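Local atomic coordinates of VirK protein (Legionella pneumophila, PDB entry 5XTA), a protein that is of unknown biochemical function, belongs to the VirK family, is made with a signal peptide and is probably linked to type II secretion. Residues F22-L26 with K27-S31. The protein carries 3 engineered substitutions. Numbering follows the deposited sequence.
Sequences FVINL and KKCTS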
loop_
_atom_site.group_PDB
_atom_site.type_symbol
_atom_site.label_atom_id
_atom_site.label_comp_id
_atom_site.label_asym_id
_atom_site.label_seq_id
_atom_site.Cartn_x
_atom_site.Cartn_y
_atom_site.Cartn_z
ATOM N N PHE A 22 8.521 -3.153 10.680
ATOM C CA PHE A 22 9.884 -2.872 11.127
ATOM C C PHE A 22 9.938 -1.490 11.774
ATOM O O PHE A 22 9.501 -0.502 11.162
ATOM C CB PHE A 22 10.878 -2.922 9.970
ATOM C CG PHE A 22 10.898 -4.229 9.275
ATOM C CD1 PHE A 22 11.469 -5.332 9.875
ATOM C CD2 PHE A 22 10.280 -4.392 8.044
ATOM C CE1 PHE A 22 11.474 -6.573 9.248
ATOM C CE2 PHE A 22 10.256 -5.638 7.435
ATOM C CZ PHE A 22 10.876 -6.720 8.030
ATOM N N VAL A 23 10.444 -1.467 13.016
ATOM C CA VAL A 23 10.728 -0.240 13.752
ATOM C C VAL A 23 12.236 -0.133 14.016
ATOM O O VAL A 23 12.848 -0.988 14.669
ATOM C CB VAL A 23 9.904 -0.130 15.033
ATOM C CG1 VAL A 23 10.118 1.221 15.690
ATOM C CG2 VAL A 23 8.423 -0.278 14.721
ATOM N N ILE A 24 12.834 0.907 13.466
ATOM C CA ILE A 24 14.254 1.091 13.527
ATOM C C ILE A 24 14.598 2.333 14.278
ATOM O O ILE A 24 14.126 3.431 13.938
ATOM C CB ILE A 24 14.833 1.145 12.127
ATOM C CG1 ILE A 24 14.272 -0.091 11.430
ATOM C CG2 ILE A 24 16.371 1.199 12.175
ATOM C CD1 ILE A 24 14.994 -0.586 10.238
ATOM N N ASN A 25 15.455 2.150 15.278
ATOM C CA ASN A 25 15.978 3.264 16.090
ATOM C C ASN A 25 17.409 3.571 15.654
ATOM O O ASN A 25 18.372 2.865 16.027
ATOM C CB ASN A 25 15.854 2.895 17.560
ATOM C CG ASN A 25 16.181 4.041 18.500
ATOM O OD1 ASN A 25 16.649 5.110 18.114
ATOM N ND2 ASN A 25 15.907 3.806 19.760
ATOM N N LEU A 26 17.525 4.596 14.809
ATOM C CA LEU A 26 18.770 4.922 14.105
ATOM C C LEU A 26 19.988 5.188 14.993
ATOM O O LEU A 26 21.112 4.867 14.614
ATOM C CB LEU A 26 18.565 6.130 13.206
ATOM C CG LEU A 26 18.132 5.890 11.757
ATOM C CD1 LEU A 26 17.105 4.797 11.588
ATOM C CD2 LEU A 26 17.613 7.191 11.171
ATOM N N LYS A 27 19.760 5.746 16.174
ATOM C CA LYS A 27 20.847 6.026 17.087
ATOM C C LYS A 27 21.447 4.732 17.691
ATOM O O LYS A 27 22.543 4.735 18.220
ATOM C CB LYS A 27 20.393 7.018 18.156
ATOM C CG LYS A 27 19.541 6.467 19.284
ATOM C CD LYS A 27 19.136 7.606 20.218
ATOM C CE LYS A 27 17.732 7.471 20.800
ATOM N NZ LYS A 27 17.667 6.671 22.059
ATOM N N LYS A 28 20.723 3.626 17.601
ATOM C CA LYS A 28 21.201 2.362 18.066
ATOM C C LYS A 28 21.737 1.533 16.916
ATOM O O LYS A 28 21.961 0.358 17.080
ATOM C CB LYS A 28 20.067 1.649 18.776
ATOM C CG LYS A 28 19.557 2.462 19.946
ATOM C CD LYS A 28 18.771 1.642 20.951
ATOM C CE LYS A 28 18.571 2.447 22.224
ATOM N NZ LYS A 28 17.181 2.351 22.737
ATOM N N CYS A 29 21.958 2.187 15.798
ATOM C CA CYS A 29 22.410 1.545 14.593
ATOM C C CYS A 29 23.717 2.172 14.148
ATOM O O CYS A 29 23.980 3.313 14.439
ATOM C CB CYS A 29 21.343 1.632 13.508
ATOM S SG CYS A 29 19.872 0.668 13.888
ATOM N N THR A 30 24.564 1.398 13.491
ATOM C CA THR A 30 25.862 1.918 13.099
ATOM C C THR A 30 25.845 2.214 11.631
ATOM O O THR A 30 25.323 1.430 10.858
ATOM C CB THR A 30 27.007 0.944 13.444
ATOM O OG1 THR A 30 26.957 -0.225 12.623
ATOM C CG2 THR A 30 26.904 0.535 14.906
ATOM N N SER A 31 26.417 3.351 11.259
ATOM C CA SER A 31 26.526 3.757 9.864
ATOM C C SER A 31 27.805 4.539 9.588
ATOM O O SER A 31 28.372 5.147 10.491
ATOM C CB SER A 31 25.342 4.641 9.468
ATOM O OG SER A 31 25.606 5.299 8.232
#
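Strand 21-25 ends at Asn25, and the chain from Leu26 winds through a short 3-10 turn, two overlapping type I turns in which Lys28 N gives a 2.9 Å hydrogen bond to Asn25 O (149° at the hydrogen) and Cys29 N one of 3.0 Å to Leu26 O (146°).

On the outer side, the Asn25 amide lies beside the chains of Lys27 and Lys28. With CG anti to the backbone N (chi1 -172°), the amide turns one face to the methylenes of Lys28, whose CG stands 4.0 Å above Asn25 CG. Farther out, Lys28 NZ reaches 3.6 Å from Asn25 ND2, two donors side by side, which do not bond to each other. Lys27, bent at its third and fourth torsions, curls round the oxygen end: its CG is 3.4 Å and its CE 3.7 Å from Asn25 OD1. That oxygen is buried by aliphatic carbon and has no polar partner.

The turn links the two antiparallel sheets of a fold described as new for VirK proteins: strand 21-25 is central in the three-stranded sheet, while the short, weakly bonded strand 30-31 edges the six-stranded one beside strand 102-111. Cys29 is joined by a disulfide to Cys110 on that neighbouring strand. Its SG also lies against the end of the first strand, 3.4 Å from Asn25 O and 3.9 Å from Ile24 CG2, the latter an apolar contact with a buried side chain. Leu26 heads away from the lysines and packs on Val40 and Met108, one from each sheet, while Lys28 also touches Asp114.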